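Local atomic coordinates of ancestral D-type dye decolorizing peroxidase (Geotrichum candidum, PDB entry 7ANV), a protein that probably uses its haem iron and hydrogen peroxide to oxidise dyes and other organic substrates, as dye-decolorizing peroxidases generally do. Residues 337-342 and 421-426; 346-351 and 416-421; 259-264 and 288-293. All blocks are in the same frame, centred on the assembly; numbering follows the deposited sequence.

Contact 1 of 3, residues 337-342 and 421-426. With HEM (protoporphyrin IX containing Fe), chain B; SO4 (sulfate ion), chain E.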
loop_
_atom_site.group_PDB
_atom_site.type_symbol
_atom_site.label_atom_id
_atom_site.label_comp_id
_atom_site.label_asym_id
_atom_site.label_seq_id
_atom_site.Cartn_x
_atom_site.Cartn_y
_atom_site.Cartn_z
ATOM N N CYS A 337 1.059 22.552 2.439
ATOM C CA CYS A 337 1.135 21.133 2.850
ATOM C C CYS A 337 2.338 20.948 3.747
ATOM O O CYS A 337 3.471 21.246 3.361
ATOM C CB CYS A 337 1.287 20.255 1.624
ATOM S SG CYS A 337 1.210 18.490 1.973
ATOM N N PRO A 338 2.143 20.408 4.958
ATOM C CA PRO A 338 3.292 20.095 5.806
ATOM C C PRO A 338 4.226 19.114 5.084
ATOM O O PRO A 338 3.764 18.241 4.355
ATOM C CB PRO A 338 2.666 19.478 7.049
ATOM C CG PRO A 338 1.261 20.035 7.035
ATOM C CD PRO A 338 0.851 20.092 5.586
ATOM N N PHE A 339 5.529 19.211 5.319
ATOM C CA PHE A 339 6.495 18.219 4.780
ATOM C C PHE A 339 6.092 16.802 5.184
ATOM O O PHE A 339 6.189 15.846 4.380
ATOM C CB PHE A 339 7.914 18.468 5.280
ATOM C CG PHE A 339 8.614 19.626 4.626
ATOM C CD1 PHE A 339 8.908 19.587 3.264
ATOM C CD2 PHE A 339 8.937 20.762 5.342
ATOM C CE1 PHE A 339 9.580 20.635 2.664
ATOM C CE2 PHE A 339 9.594 21.817 4.724
ATOM C CZ PHE A 339 9.879 21.757 3.391
ATOM N N ALA A 340 5.656 16.627 6.432
ATOM C CA ALA A 340 5.444 15.292 7.003
ATOM C C ALA A 340 4.031 14.779 6.675
ATOM O O ALA A 340 3.700 13.683 7.161
ATOM C CB ALA A 340 5.749 15.305 8.482
ATOM N N ALA A 341 3.203 15.527 5.931
ATOM C CA ALA A 341 1.887 14.982 5.518
ATOM C C ALA A 341 2.154 13.662 4.790
ATOM O O ALA A 341 3.124 13.587 4.009
ATOM C CB ALA A 341 1.117 15.974 4.653
ATOM N N HIS A 342 1.300 12.656 5.003
ATOM C CA HIS A 342 1.500 11.280 4.480
ATOM C C HIS A 342 1.894 11.295 2.998
ATOM O O HIS A 342 2.931 10.699 2.665
ATOM C CB HIS A 342 0.284 10.406 4.753
ATOM C CG HIS A 342 0.396 9.019 4.205
ATOM N ND1 HIS A 342 1.380 8.137 4.599
ATOM C CD2 HIS A 342 -0.419 8.339 3.360
ATOM C CE1 HIS A 342 1.172 6.982 3.983
ATOM N NE2 HIS A 342 0.087 7.091 3.172
ATOM N N SER A 421 15.802 19.158 0.993
ATOM C CA SER A 421 15.485 20.394 0.238
ATOM C C SER A 421 14.830 21.421 1.176
ATOM O O SER A 421 14.741 22.611 0.825
ATOM C CB SER A 421 14.603 20.063 -0.919
ATOM O OG SER A 421 13.529 19.286 -0.451
ATOM N N LYS A 422 14.387 20.993 2.359
ATOM C CA LYS A 422 13.790 21.926 3.360
ATOM C C LYS A 422 14.834 22.933 3.834
ATOM O O LYS A 422 16.041 22.732 3.723
ATOM C CB LYS A 422 13.257 21.092 4.532
ATOM C CG LYS A 422 14.382 20.653 5.466
ATOM C CD LYS A 422 14.023 19.769 6.637
ATOM C CE LYS A 422 15.252 19.254 7.345
ATOM N NZ LYS A 422 16.096 20.354 7.889
ATOM N N PRO A 423 14.404 24.067 4.444
ATOM C CA PRO A 423 15.315 24.973 5.104
ATOM C C PRO A 423 15.982 24.257 6.272
ATOM O O PRO A 423 15.333 23.516 7.005
ATOM C CB PRO A 423 14.440 26.152 5.578
ATOM C CG PRO A 423 13.217 26.054 4.690
ATOM C CD PRO A 423 13.019 24.576 4.473
ATOM N N ASN A 424 17.264 24.544 6.458
ATOM C CA ASN A 424 18.038 23.870 7.539
ATOM C C ASN A 424 17.350 23.956 8.903
ATOM O O ASN A 424 17.420 22.960 9.639
ATOM C CB ASN A 424 19.480 24.338 7.620
ATOM C CG ASN A 424 20.286 23.887 6.428
ATOM O OD1 ASN A 424 19.954 22.899 5.796
ATOM N ND2 ASN A 424 21.355 24.603 6.152
ATOM N N PRO A 425 16.777 25.101 9.361
ATOM C CA PRO A 425 16.143 25.149 10.690
ATOM C C PRO A 425 14.890 24.292 10.874
ATOM O O PRO A 425 14.446 24.140 12.031
ATOM C CB PRO A 425 15.778 26.638 10.884
ATOM C CG PRO A 425 16.725 27.352 9.954
ATOM C CD PRO A 425 16.817 26.428 8.736
ATOM N N VAL A 426 14.326 23.751 9.783
ATOM C CA VAL A 426 13.034 23.026 9.875
ATOM C C VAL A 426 13.277 21.567 10.257
ATOM O O VAL A 426 14.145 20.939 9.656
ATOM C CB VAL A 426 12.223 23.197 8.584
ATOM C CG1 VAL A 426 11.003 22.276 8.543
ATOM C CG2 VAL A 426 11.825 24.659 8.440
HETATM C CHA HEM B . -1.487 7.705 -0.470
HETATM C CHB HEM B . -3.766 6.410 3.604
HETATM C CHC HEM B . -0.193 3.180 4.527
HETATM C CHD HEM B . 2.215 4.818 0.653
HETATM C C1A HEM B . -2.410 7.609 0.556
HETATM C C2A HEM B . -3.612 8.355 0.631
HETATM C C3A HEM B . -4.249 8.011 1.781
HETATM C C4A HEM B . -3.452 7.018 2.415
HETATM C CMA HEM B . -5.586 8.530 2.285
HETATM C CAA HEM B . -4.083 9.424 -0.350
HETATM C CBA HEM B . -4.711 8.902 -1.630
HETATM C CGA HEM B . -3.819 8.986 -2.835
HETATM O O1A HEM B . -3.034 9.920 -3.083
HETATM O O2A HEM B . -3.898 8.102 -3.625
HETATM C C1B HEM B . -2.974 5.409 4.198
HETATM C C2B HEM B . -3.342 4.712 5.393
HETATM C C3B HEM B . -2.370 3.792 5.657
HETATM C C4B HEM B . -1.364 3.938 4.569
HETATM C CMB HEM B . -4.574 4.947 6.224
HETATM C CAB HEM B . -2.260 2.777 6.731
HETATM C CBB HEM B . -3.302 2.274 7.438
HETATM C C1C HEM B . 0.808 3.359 3.559
HETATM C C2C HEM B . 2.050 2.707 3.519
HETATM C C3C HEM B . 2.735 3.213 2.428
HETATM C C4C HEM B . 1.885 4.163 1.801
HETATM C CMC HEM B . 2.523 1.652 4.509
HETATM C CAC HEM B . 4.076 2.922 1.918
HETATM C CBC HEM B . 5.042 2.429 2.680
HETATM C C1D HEM B . 1.339 5.699 0.017
HETATM C C2D HEM B . 1.710 6.300 -1.275
HETATM C C3D HEM B . 0.677 7.118 -1.569
HETATM C C4D HEM B . -0.301 7.002 -0.464
HETATM C CMD HEM B . 2.949 6.097 -2.141
HETATM C CAD HEM B . 0.542 7.981 -2.805
HETATM C CBD HEM B . 1.279 9.326 -2.681
HETATM C CGD HEM B . 1.243 10.095 -3.969
HETATM O O1D HEM B . 0.932 11.310 -3.877
HETATM O O2D HEM B . 1.556 9.567 -5.066
HETATM N NA HEM B . -2.320 6.774 1.661
HETATM N NB HEM B . -1.816 4.905 3.744
HETATM N NC HEM B . 0.730 4.280 2.536
HETATM N ND HEM B . 0.160 6.159 0.499
HETATM FE FE HEM B . -0.785 5.608 2.087
HETATM S S SO4 E . 20.700 28.156 7.865
HETATM O O1 SO4 E . 21.137 29.539 7.818
HETATM O O2 SO4 E . 21.702 27.315 7.262
HETATM O O3 SO4 E . 19.465 28.035 7.104
HETATM O O4 SO4 E . 20.507 27.833 9.250
#
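Phe339 and Lys422 mark the closest backbone approach, CA to CA 8.3 Å, between two irregular segments, each bent by a type I turn, Pro338 to Ala341 and Pro423 to Val426. With so wide a gap, one aromatic side chain does the bridging. Phe339 holds CG beside the backbone N and opposite the carbonyl carbon (chi1 -75°), which sends the far end of the ring at the other segment, where CZ meets Lys422 CB at 3.6 Å. Flanking this point, Phe339 CE2 rests 4.1 Å from Val426 CG1, and Pro423 CD sits more loosely near CZ. An alanine in place of Phe339 is likely to open a gap beside Lys422 CB and Val426 CG1, leaving the turn without its apolar support. Beyond CB the lysine turns away: a bend at chi4 (60°) delivers NZ to Val426 O at 2.7 Å, almost in line with the carbonyl, a bond that spans the Pro423-Val426 turn from the residue before it and is likely to brace it. At the other end of 337-342, His342 NE2 binds the haem iron at 2.0 Å as the proximal ligand, and ND1 is hydrogen-bonded to Asp431, which is likely to fix the ring's rotation. Ala341 is the N-cap of the short helix 342-346, Pro338 and Ala340 pack on Met446 of strand 445-446, and the loop holding 421-426 follows helix 405-413.

Contact 2 of 3, residues 346-351 and 416-421. With HEM (protoporphyrin IX containing Fe), chain B.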
loop_
_atom_site.group_PDB
_atom_site.type_symbol
_atom_site.label_atom_id
_atom_site.label_comp_id
_atom_site.label_asym_id
_atom_site.label_seq_id
_atom_site.Cartn_x
_atom_site.Cartn_y
_atom_site.Cartn_z
ATOM N N THR A 346 5.462 10.111 1.138
ATOM C CA THR A 346 5.497 8.856 0.353
ATOM C C THR A 346 5.726 9.125 -1.141
ATOM O O THR A 346 6.248 8.228 -1.803
ATOM C CB THR A 346 4.260 7.999 0.621
ATOM O OG1 THR A 346 3.140 8.737 0.168
ATOM C CG2 THR A 346 4.168 7.678 2.094
ATOM N N ASN A 347 5.386 10.316 -1.609
ATOM C CA ASN A 347 5.700 10.808 -2.974
ATOM C C ASN A 347 6.133 12.267 -2.863
ATOM O O ASN A 347 5.286 13.165 -2.879
ATOM C CB ASN A 347 4.503 10.654 -3.916
ATOM C CG ASN A 347 4.851 11.167 -5.287
ATOM O OD1 ASN A 347 5.986 11.623 -5.550
ATOM N ND2 ASN A 347 3.863 11.207 -6.131
ATOM N N PRO A 348 7.439 12.521 -2.643
ATOM C CA PRO A 348 7.959 13.876 -2.377
ATOM C C PRO A 348 7.823 14.877 -3.535
ATOM O O PRO A 348 7.968 16.091 -3.277
ATOM C CB PRO A 348 9.430 13.647 -2.044
ATOM C CG PRO A 348 9.433 12.226 -1.506
ATOM C CD PRO A 348 8.465 11.487 -2.399
ATOM N N ARG A 349 7.480 14.406 -4.742
ATOM C CA ARG A 349 7.276 15.298 -5.923
ATOM C C ARG A 349 8.464 16.257 -6.008
ATOM O O ARG A 349 9.631 15.773 -6.006
ATOM C CB ARG A 349 5.880 15.932 -5.849
ATOM C CG ARG A 349 4.744 14.920 -5.807
ATOM C CD ARG A 349 3.333 15.531 -5.935
ATOM N NE ARG A 349 2.374 14.474 -5.688
ATOM C CZ ARG A 349 1.326 14.173 -6.427
ATOM N NH1 ARG A 349 0.964 14.958 -7.429
ATOM N NH2 ARG A 349 0.574 13.133 -6.076
ATOM N N ALA A 350 8.244 17.580 -6.065
ATOM C CA ALA A 350 9.333 18.541 -6.331
ATOM C C ALA A 350 10.318 18.599 -5.156
ATOM O O ALA A 350 11.378 19.154 -5.329
ATOM C CB ALA A 350 8.793 19.911 -6.653
ATOM N N ASP A 351 9.990 18.085 -3.969
ATOM C CA ASP A 351 10.962 18.044 -2.849
ATOM C C ASP A 351 12.233 17.290 -3.255
ATOM O O ASP A 351 13.304 17.539 -2.619
ATOM C CB ASP A 351 10.365 17.423 -1.591
ATOM C CG ASP A 351 9.280 18.250 -0.939
ATOM O OD1 ASP A 351 9.033 19.363 -1.417
ATOM O OD2 ASP A 351 8.635 17.727 0.028
ATOM N N PRO A 416 12.587 11.970 10.616
ATOM C CA PRO A 416 12.054 13.283 11.012
ATOM C C PRO A 416 12.761 14.468 10.338
ATOM O O PRO A 416 12.287 15.615 10.491
ATOM C CB PRO A 416 12.232 13.310 12.525
ATOM C CG PRO A 416 13.361 12.369 12.774
ATOM C CD PRO A 416 13.284 11.293 11.719
ATOM N N ASN A 417 13.860 14.213 9.640
ATOM C CA ASN A 417 14.656 15.306 9.024
ATOM C C ASN A 417 14.666 15.212 7.512
ATOM O O ASN A 417 15.305 16.070 6.866
ATOM C CB ASN A 417 16.058 15.358 9.613
ATOM C CG ASN A 417 15.965 15.868 11.032
ATOM O OD1 ASN A 417 15.481 16.985 11.227
ATOM N ND2 ASN A 417 16.312 15.054 11.992
ATOM N N PHE A 418 13.872 14.319 6.938
ATOM C CA PHE A 418 13.583 14.335 5.489
ATOM C C PHE A 418 12.599 15.466 5.201
ATOM O O PHE A 418 11.793 15.777 6.062
ATOM C CB PHE A 418 13.020 12.965 5.115
ATOM C CG PHE A 418 12.709 12.872 3.657
ATOM C CD1 PHE A 418 13.730 12.754 2.737
ATOM C CD2 PHE A 418 11.399 12.931 3.218
ATOM C CE1 PHE A 418 13.463 12.689 1.378
ATOM C CE2 PHE A 418 11.131 12.875 1.858
ATOM C CZ PHE A 418 12.167 12.766 0.945
ATOM N N PRO A 419 12.596 16.166 4.048
ATOM C CA PRO A 419 13.603 16.070 2.982
ATOM C C PRO A 419 14.719 17.105 3.099
ATOM O O PRO A 419 14.556 18.177 3.701
ATOM C CB PRO A 419 12.753 16.398 1.743
ATOM C CG PRO A 419 11.782 17.442 2.243
ATOM C CD PRO A 419 11.553 17.148 3.703
ATOM N N PRO A 420 15.905 16.838 2.521
ATOM C CA PRO A 420 17.021 17.781 2.651
ATOM C C PRO A 420 16.792 19.099 1.898
ATOM O O PRO A 420 17.576 20.011 2.103
ATOM C CB PRO A 420 18.223 17.045 2.066
ATOM C CG PRO A 420 17.660 15.830 1.347
ATOM C CD PRO A 420 16.267 15.574 1.865
ATOM N N SER A 421 15.802 19.158 0.993
ATOM C CA SER A 421 15.485 20.394 0.238
ATOM C C SER A 421 14.830 21.421 1.176
ATOM O O SER A 421 14.741 22.611 0.825
ATOM C CB SER A 421 14.603 20.063 -0.919
ATOM O OG SER A 421 13.529 19.286 -0.451
HETATM C CHA HEM B . -1.487 7.705 -0.470
HETATM C CHB HEM B . -3.766 6.410 3.604
HETATM C CHC HEM B . -0.193 3.180 4.527
HETATM C CHD HEM B . 2.215 4.818 0.653
HETATM C C1A HEM B . -2.410 7.609 0.556
HETATM C C2A HEM B . -3.612 8.355 0.631
HETATM C C3A HEM B . -4.249 8.011 1.781
HETATM C C4A HEM B . -3.452 7.018 2.415
HETATM C CMA HEM B . -5.586 8.530 2.285
HETATM C CAA HEM B . -4.083 9.424 -0.350
HETATM C CBA HEM B . -4.711 8.902 -1.630
HETATM C CGA HEM B . -3.819 8.986 -2.835
HETATM O O1A HEM B . -3.034 9.920 -3.083
HETATM O O2A HEM B . -3.898 8.102 -3.625
HETATM C C1B HEM B . -2.974 5.409 4.198
HETATM C C2B HEM B . -3.342 4.712 5.393
HETATM C C3B HEM B . -2.370 3.792 5.657
HETATM C C4B HEM B . -1.364 3.938 4.569
HETATM C CMB HEM B . -4.574 4.947 6.224
HETATM C CAB HEM B . -2.260 2.777 6.731
HETATM C CBB HEM B . -3.302 2.274 7.438
HETATM C C1C HEM B . 0.808 3.359 3.559
HETATM C C2C HEM B . 2.050 2.707 3.519
HETATM C C3C HEM B . 2.735 3.213 2.428
HETATM C C4C HEM B . 1.885 4.163 1.801
HETATM C CMC HEM B . 2.523 1.652 4.509
HETATM C CAC HEM B . 4.076 2.922 1.918
HETATM C CBC HEM B . 5.042 2.429 2.680
HETATM C C1D HEM B . 1.339 5.699 0.017
HETATM C C2D HEM B . 1.710 6.300 -1.275
HETATM C C3D HEM B . 0.677 7.118 -1.569
HETATM C C4D HEM B . -0.301 7.002 -0.464
HETATM C CMD HEM B . 2.949 6.097 -2.141
HETATM C CAD HEM B . 0.542 7.981 -2.805
HETATM C CBD HEM B . 1.279 9.326 -2.681
HETATM C CGD HEM B . 1.243 10.095 -3.969
HETATM O O1D HEM B . 0.932 11.310 -3.877
HETATM O O2D HEM B . 1.556 9.567 -5.066
HETATM N NA HEM B . -2.320 6.774 1.661
HETATM N NB HEM B . -1.816 4.905 3.744
HETATM N NC HEM B . 0.730 4.280 2.536
HETATM N ND HEM B . 0.160 6.159 0.499
HETATM FE FE HEM B . -0.785 5.608 2.087
#
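Asp351 packs against Pro419 and Ser421, and its side chain can be followed outward atom by atom. CB has Ser421 OG at 3.8 Å and Pro419 CG a little farther off; CG faces the same proline corner; and OD2 reaches 3.9 Å from Pro419 CG while its charge is met by a salt bridge from Arg344. The backbone of the aspartate carries the polar link: Ser421 OG donates to Asp351 O at 2.8 Å, in the carbonyl plane and on a lone pair. Next to it, Pro348 CG abuts the edge of the Phe418 ring, 3.7 Å from CZ. Pro419, entered through a cis peptide bond, folds back so that its CB sits 3.6 Å above the centre of that ring. The loop also serves the haem. Asn347 OD1 closes an Asx turn onto Arg349 N, which leaves ND2 to donate to propionate O2D at 3.0 Å, and Arg349 NH2 reaches O1D in the guanidinium plane at 2.9 Å. Thus 346-351, leaving helix 342-346, is wedged between the cofactor and the loop after helix 405-413; Trp412 of that helix stacks with Phe418 and touches Pro348.

Contact 3 of 3, residues 259-264 and 288-293. With HEM (protoporphyrin IX containing Fe), chain B.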
loop_
_atom_site.group_PDB
_atom_site.type_symbol
_atom_site.label_atom_id
_atom_site.label_comp_id
_atom_site.label_asym_id
_atom_site.label_seq_id
_atom_site.Cartn_x
_atom_site.Cartn_y
_atom_site.Cartn_z
ATOM N N PRO A 259 -11.378 5.720 16.396
ATOM C CA PRO A 259 -11.828 6.671 17.414
ATOM C C PRO A 259 -10.657 7.441 18.038
ATOM O O PRO A 259 -10.821 8.645 18.322
ATOM C CB PRO A 259 -12.521 5.776 18.459
ATOM C CG PRO A 259 -12.865 4.541 17.709
ATOM C CD PRO A 259 -11.775 4.338 16.680
ATOM N N GLU A 260 -9.511 6.765 18.182
ATOM C CA GLU A 260 -8.268 7.367 18.744
ATOM C C GLU A 260 -7.741 8.450 17.788
ATOM O O GLU A 260 -7.406 9.555 18.244
ATOM C CB GLU A 260 -7.260 6.260 19.055
ATOM C CG GLU A 260 -7.675 5.376 20.200
ATOM C CD GLU A 260 -8.569 4.197 19.871
ATOM O OE1 GLU A 260 -9.028 4.072 18.689
ATOM O OE2 GLU A 260 -8.723 3.341 20.761
ATOM N N PHE A 261 -7.721 8.185 16.485
ATOM C CA PHE A 261 -7.343 9.196 15.471
ATOM C C PHE A 261 -8.289 10.397 15.586
ATOM O O PHE A 261 -7.867 11.590 15.615
ATOM C CB PHE A 261 -7.366 8.538 14.090
ATOM C CG PHE A 261 -7.000 9.461 12.969
ATOM C CD1 PHE A 261 -5.674 9.695 12.662
ATOM C CD2 PHE A 261 -7.971 10.054 12.196
ATOM C CE1 PHE A 261 -5.340 10.553 11.632
ATOM C CE2 PHE A 261 -7.634 10.894 11.154
ATOM C CZ PHE A 261 -6.317 11.125 10.862
ATOM N N ASN A 262 -9.587 10.105 15.629
ATOM C CA ASN A 262 -10.624 11.166 15.680
ATOM C C ASN A 262 -10.440 11.997 16.953
ATOM O O ASN A 262 -10.606 13.220 16.892
ATOM C CB ASN A 262 -12.020 10.559 15.539
ATOM C CG ASN A 262 -12.323 10.239 14.096
ATOM O OD1 ASN A 262 -11.840 10.947 13.202
ATOM N ND2 ASN A 262 -13.130 9.218 13.878
ATOM N N LYS A 263 -10.151 11.344 18.075
ATOM C CA LYS A 263 -9.951 12.031 19.372
ATOM C C LYS A 263 -8.778 12.998 19.241
ATOM O O LYS A 263 -8.874 14.120 19.728
ATOM C CB LYS A 263 -9.676 10.995 20.458
ATOM C CG LYS A 263 -9.493 11.529 21.860
ATOM C CD LYS A 263 -9.252 10.363 22.840
ATOM C CE LYS A 263 -9.286 10.750 24.302
ATOM N NZ LYS A 263 -8.013 11.376 24.725
ATOM N N PHE A 264 -7.701 12.573 18.595
ATOM C CA PHE A 264 -6.531 13.441 18.380
ATOM C C PHE A 264 -6.930 14.686 17.568
ATOM O O PHE A 264 -6.529 15.824 17.923
ATOM C CB PHE A 264 -5.437 12.610 17.729
ATOM C CG PHE A 264 -4.180 13.404 17.561
ATOM C CD1 PHE A 264 -3.426 13.739 18.670
ATOM C CD2 PHE A 264 -3.835 13.918 16.335
ATOM C CE1 PHE A 264 -2.285 14.505 18.522
ATOM C CE2 PHE A 264 -2.673 14.643 16.183
ATOM C CZ PHE A 264 -1.915 14.953 17.284
ATOM N N ALA A 288 -6.797 17.028 7.213
ATOM C CA ALA A 288 -6.343 17.204 5.805
ATOM C C ALA A 288 -4.841 17.445 5.767
ATOM O O ALA A 288 -4.165 16.992 4.822
ATOM C CB ALA A 288 -7.091 18.333 5.131
ATOM N N ARG A 289 -4.320 18.173 6.747
ATOM C CA ARG A 289 -2.879 18.481 6.779
ATOM C C ARG A 289 -2.045 17.313 7.322
ATOM O O ARG A 289 -0.838 17.328 7.014
ATOM C CB ARG A 289 -2.668 19.764 7.549
ATOM C CG ARG A 289 -3.230 20.963 6.791
ATOM C CD ARG A 289 -2.953 22.263 7.506
ATOM N NE ARG A 289 -1.591 22.738 7.703
ATOM C CZ ARG A 289 -0.871 23.423 6.816
ATOM N NH1 ARG A 289 -1.340 23.663 5.599
ATOM N NH2 ARG A 289 0.336 23.848 7.157
ATOM N N LEU A 290 -2.633 16.309 7.992
ATOM C CA LEU A 290 -1.894 15.077 8.337
ATOM C C LEU A 290 -1.724 14.173 7.105
ATOM O O LEU A 290 -0.685 13.495 6.983
ATOM C CB LEU A 290 -2.625 14.286 9.442
ATOM C CG LEU A 290 -2.811 14.986 10.793
ATOM C CD1 LEU A 290 -3.343 13.988 11.818
ATOM C CD2 LEU A 290 -1.532 15.609 11.280
ATOM N N VAL A 291 -2.701 14.157 6.200
ATOM C CA VAL A 291 -2.696 13.239 5.036
ATOM C C VAL A 291 -2.102 13.950 3.808
ATOM O O VAL A 291 -1.406 13.289 3.049
ATOM C CB VAL A 291 -4.114 12.718 4.753
ATOM C CG1 VAL A 291 -4.199 11.922 3.469
ATOM C CG2 VAL A 291 -4.629 11.863 5.906
ATOM N N GLY A 292 -2.450 15.213 3.561
ATOM C CA GLY A 292 -2.102 15.893 2.318
ATOM C C GLY A 292 -3.295 16.044 1.394
ATOM O O GLY A 292 -3.150 16.714 0.358
ATOM N N ARG A 293 -4.444 15.485 1.782
ATOM C CA ARG A 293 -5.708 15.646 1.037
ATOM C C ARG A 293 -6.813 15.823 2.067
ATOM O O ARG A 293 -6.733 15.184 3.112
ATOM C CB ARG A 293 -6.016 14.424 0.164
ATOM C CG ARG A 293 -5.050 14.181 -0.980
ATOM C CD ARG A 293 -5.423 12.943 -1.784
ATOM N NE ARG A 293 -4.449 12.724 -2.850
ATOM C CZ ARG A 293 -4.453 13.289 -4.044
ATOM N NH1 ARG A 293 -5.446 14.077 -4.427
ATOM N NH2 ARG A 293 -3.445 13.064 -4.879
HETATM C CHA HEM B . -1.487 7.705 -0.470
HETATM C CHB HEM B . -3.766 6.410 3.604
HETATM C CHC HEM B . -0.193 3.180 4.527
HETATM C CHD HEM B . 2.215 4.818 0.653
HETATM C C1A HEM B . -2.410 7.609 0.556
HETATM C C2A HEM B . -3.612 8.355 0.631
HETATM C C3A HEM B . -4.249 8.011 1.781
HETATM C C4A HEM B . -3.452 7.018 2.415
HETATM C CMA HEM B . -5.586 8.530 2.285
HETATM C CAA HEM B . -4.083 9.424 -0.350
HETATM C CBA HEM B . -4.711 8.902 -1.630
HETATM C CGA HEM B . -3.819 8.986 -2.835
HETATM O O1A HEM B . -3.034 9.920 -3.083
HETATM O O2A HEM B . -3.898 8.102 -3.625
HETATM C C1B HEM B . -2.974 5.409 4.198
HETATM C C2B HEM B . -3.342 4.712 5.393
HETATM C C3B HEM B . -2.370 3.792 5.657
HETATM C C4B HEM B . -1.364 3.938 4.569
HETATM C CMB HEM B . -4.574 4.947 6.224
HETATM C CAB HEM B . -2.260 2.777 6.731
HETATM C CBB HEM B . -3.302 2.274 7.438
HETATM C C1C HEM B . 0.808 3.359 3.559
HETATM C C2C HEM B . 2.050 2.707 3.519
HETATM C C3C HEM B . 2.735 3.213 2.428
HETATM C C4C HEM B . 1.885 4.163 1.801
HETATM C CMC HEM B . 2.523 1.652 4.509
HETATM C CAC HEM B . 4.076 2.922 1.918
HETATM C CBC HEM B . 5.042 2.429 2.680
HETATM C C1D HEM B . 1.339 5.699 0.017
HETATM C C2D HEM B . 1.710 6.300 -1.275
HETATM C C3D HEM B . 0.677 7.118 -1.569
HETATM C C4D HEM B . -0.301 7.002 -0.464
HETATM C CMD HEM B . 2.949 6.097 -2.141
HETATM C CAD HEM B . 0.542 7.981 -2.805
HETATM C CBD HEM B . 1.279 9.326 -2.681
HETATM C CGD HEM B . 1.243 10.095 -3.969
HETATM O O1D HEM B . 0.932 11.310 -3.877
HETATM O O2D HEM B . 1.556 9.567 -5.066
HETATM N NA HEM B . -2.320 6.774 1.661
HETATM N NB HEM B . -1.816 4.905 3.744
HETATM N NC HEM B . 0.730 4.280 2.536
HETATM N ND HEM B . 0.160 6.159 0.499
HETATM FE FE HEM B . -0.785 5.608 2.087
#
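Phe261 and Phe264 both hold CG anti to the backbone N (chi1 180° and -176°), while Leu290 keeps CG beside its own N (chi1 -61°) and CD1 extended away from CA; these torsions carry two rings and one methyl into the space between two helices. There CD1 of Leu290 does all the close touching. It lies 4.0 Å from Phe261 CE1, the two side chains arriving from opposite directions, and reaches the edge of the second ring, near its plane, at 4.5 Å from Phe264 CE2. The rings stand one turn apart on their helix and both border the same methyl, Phe264 with its edge, so the contact is apolar, buried and small. No hydrogen bond joins the segments, and the nearest CA atoms, those of Phe261 and Leu290, remain 10.7 Å apart. In fold terms, helix 258-267 follows strand 247-256, the first along the chain of four antiparallel strands, and an inner one in the sheet, ordered as in a ferredoxin-like sheet, the architecture of this peroxidase family. Phe261 continues into an aromatic cluster, stacking with Phe195 and meeting Phe465 edge-to-face. The partner helix 279-291 stops at Gly292, whose N still bonds to Ala288 O at 2.8 Å; its positive phi would jam a CB against the preceding carbonyl. On the last turn of the helix Val291 CG1 packs 3.9 Å from haem methyl CMA; past the glycine, Arg293, extended from CG to NE, donates from NE to propionate O1A at 3.1 Å in a somewhat bent bond. NH1 is held by the carbonyls of Gly297 and Asn318, which is likely to fix the guanidinium with NE turned to the propionate.

Along the chain, contact 3 comes first, closing a span of 23 residues that takes in most of helix 279-291 before either of the others opens. Contact 1 then begins at 337-342 and ends at 421-426, and contact 2 (346-351 with 416-421) lies within that span, enclosing strands 366-372 and 391-398 of the second sheet. The outer and inner closures meet at Ser421, which belongs to both, and Phe339 packs on Pro419 and Asp351. Contact 3 is joined to contact 1 through a probable hydrogen bond from His342 N to Leu290 O, 2.9 Å. One segment of each contact, 288-293, 337-342 and 346-351, reaches the haem, and the other segment packs behind it.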